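Local coordinates for protein soluble lytic murein transglycosylase (PDB 1QSA) that probably cleaves the glycosidic bonds between N-acetylmuramic acid and N-acetylglucosamine in peptidoglycan, leaving a 1,6-anhydro bond on the muramic acid, at residues 458-463 with 526-531. Residues are numbered along the deposited sequence; the frame is centred on the assembly and turned at random.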
loop_
_atom_site.group_PDB
_atom_site.type_symbol
_atom_site.label_atom_id
_atom_site.label_comp_id
_atom_site.label_asym_id
_atom_site.label_seq_id
_atom_site.Cartn_x
_atom_site.Cartn_y
_atom_site.Cartn_z
ATOM N N LYS A 458 17.179 4.583 22.036
ATOM C CA LYS A 458 17.451 4.462 23.460
ATOM C C LYS A 458 17.398 5.849 24.088
ATOM O O LYS A 458 16.671 6.080 25.054
ATOM C CB LYS A 458 18.829 3.825 23.705
ATOM C CG LYS A 458 19.134 3.615 25.190
ATOM C CD LYS A 458 20.505 2.996 25.397
ATOM C CE LYS A 458 20.769 2.723 26.879
ATOM N NZ LYS A 458 22.208 2.353 27.124
ATOM N N ARG A 459 18.126 6.790 23.491
ATOM C CA ARG A 459 18.172 8.155 23.990
ATOM C C ARG A 459 16.801 8.823 24.063
ATOM O O ARG A 459 16.478 9.462 25.063
ATOM C CB ARG A 459 19.104 9.002 23.116
ATOM C CG ARG A 459 19.265 10.448 23.574
ATOM C CD ARG A 459 20.012 11.293 22.550
ATOM N NE ARG A 459 21.187 10.607 22.015
ATOM C CZ ARG A 459 21.824 10.971 20.904
ATOM N NH1 ARG A 459 21.421 12.029 20.215
ATOM N NH2 ARG A 459 22.878 10.282 20.488
ATOM N N TYR A 460 15.989 8.640 23.021
ATOM C CA TYR A 460 14.673 9.267 22.958
ATOM C C TYR A 460 13.530 8.553 23.657
ATOM O O TYR A 460 12.396 9.028 23.619
ATOM C CB TYR A 460 14.318 9.645 21.518
ATOM C CG TYR A 460 15.107 10.845 21.050
ATOM C CD1 TYR A 460 14.701 12.130 21.388
ATOM C CD2 TYR A 460 16.297 10.698 20.326
ATOM C CE1 TYR A 460 15.454 13.242 21.020
ATOM C CE2 TYR A 460 17.067 11.820 19.957
ATOM C CZ TYR A 460 16.626 13.084 20.314
ATOM O OH TYR A 460 17.338 14.209 19.978
ATOM N N THR A 461 13.804 7.389 24.239
ATOM C CA THR A 461 12.785 6.706 25.018
ATOM C C THR A 461 13.186 6.597 26.492
ATOM O O THR A 461 12.357 6.226 27.312
ATOM C CB THR A 461 12.395 5.291 24.499
ATOM O OG1 THR A 461 13.549 4.443 24.445
ATOM C CG2 THR A 461 11.760 5.377 23.104
ATOM N N SER A 462 14.437 6.938 26.828
ATOM C CA SER A 462 14.901 6.865 28.224
ATOM C C SER A 462 14.064 7.689 29.208
ATOM O O SER A 462 13.847 7.271 30.361
ATOM C CB SER A 462 16.372 7.285 28.327
ATOM O OG SER A 462 16.552 8.618 27.888
ATOM N N GLY A 463 13.592 8.851 28.761
ATOM C CA GLY A 463 12.787 9.699 29.622
ATOM C C GLY A 463 11.297 9.552 29.364
ATOM O O GLY A 463 10.516 10.404 29.768
ATOM N N ASN A 526 13.163 12.975 13.323
ATOM C CA ASN A 526 11.992 12.126 13.163
ATOM C C ASN A 526 11.742 11.303 14.439
ATOM O O ASN A 526 10.633 11.274 14.965
ATOM C CB ASN A 526 12.176 11.210 11.943
ATOM C CG ASN A 526 10.898 10.533 11.545
ATOM O OD1 ASN A 526 10.492 9.549 12.158
ATOM N ND2 ASN A 526 10.232 11.068 10.522
ATOM N N ILE A 527 12.791 10.683 14.966
ATOM C CA ILE A 527 12.675 9.886 16.188
ATOM C C ILE A 527 12.267 10.760 17.382
ATOM O O ILE A 527 11.449 10.360 18.192
ATOM C CB ILE A 527 13.992 9.093 16.459
ATOM C CG1 ILE A 527 14.146 7.994 15.401
ATOM C CG2 ILE A 527 13.985 8.458 17.849
ATOM C CD1 ILE A 527 15.547 7.372 15.335
ATOM N N ASN A 528 12.802 11.972 17.452
ATOM C CA ASN A 528 12.464 12.913 18.527
ATOM C C ASN A 528 10.948 13.226 18.507
ATOM O O ASN A 528 10.222 12.971 19.487
ATOM C CB ASN A 528 13.286 14.195 18.311
ATOM C CG ASN A 528 13.068 15.247 19.401
ATOM O OD1 ASN A 528 12.496 14.971 20.456
ATOM N ND2 ASN A 528 13.528 16.466 19.139
ATOM N N ILE A 529 10.453 13.713 17.366
ATOM C CA ILE A 529 9.046 14.085 17.253
ATOM C C ILE A 529 8.098 12.887 17.280
ATOM O O ILE A 529 7.029 12.936 17.905
ATOM C CB ILE A 529 8.822 14.950 15.992
ATOM C CG1 ILE A 529 9.624 16.246 16.141
ATOM C CG2 ILE A 529 7.321 15.269 15.792
ATOM C CD1 ILE A 529 9.643 17.143 14.909
ATOM N N GLY A 530 8.530 11.789 16.667
ATOM C CA GLY A 530 7.705 10.592 16.620
ATOM C C GLY A 530 7.574 9.918 17.968
ATOM O O GLY A 530 6.466 9.523 18.363
ATOM N N THR A 531 8.680 9.774 18.699
ATOM C CA THR A 531 8.598 9.164 20.040
ATOM C C THR A 531 7.757 10.047 20.971
ATOM O O THR A 531 7.081 9.556 21.866
ATOM C CB THR A 531 9.980 8.915 20.702
ATOM O OG1 THR A 531 10.723 10.141 20.805
ATOM C CG2 THR A 531 10.773 7.853 19.936
#
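Helix-to-helix packing inside the lysozyme-like transglycosylase domain of Slt70 is exemplified where Tyr460, on helix 454-461, lies against Ile527, Asn528 and Thr531 on helix 523-540. Tyr460 supplies most of what the first helix brings to the contact. With CG anti to its own carbonyl carbon (chi1 -73°), the tyrosine reaches across to the second helix and lays one ring face over CA of Asn528, 3.7 Å from Tyr460 CD1. The Asn528 amide lies beside the same ring, near CD1 and CE1, its plane turned 35° from that of the ring, and its OD1 comes to 3.5 Å from Tyr460 CE1; this is van der Waals contact rather than hydrogen bonding. Ile527 meets the base of the aromatic group obliquely, its CG2 methyl 3.9 Å from Tyr460 CB. At the far end of the ring the phenol OH hydrogen-bonds to Glu524, one turn before Asn528 on helix 523-540, and that carboxylate also forms a salt bridge with Arg459, so it joins the two helices by two polar links. Were Tyr460 reduced to an alanine, the space over Asn528 CA and beside Ile527 CG2 would probably be left unfilled and Glu524 would lose its phenol partner. Deeper in, the CG2 methyls of Thr461 and Thr531 approach to 4.1 Å, while helix 468-479 packs on Thr461 through Gln468 and Ala471. The predicted active-site residue Glu478 belongs to that third helix, its side chain about 11 Å from the side chain of Ile527. The two threonine hydroxyls bond within their own helices: Thr461 OG1 bonds to Phe457 O, and Thr531 OG1 turns back to Ile527 O at 2.7 Å, sharing that carbonyl with Thr531 N.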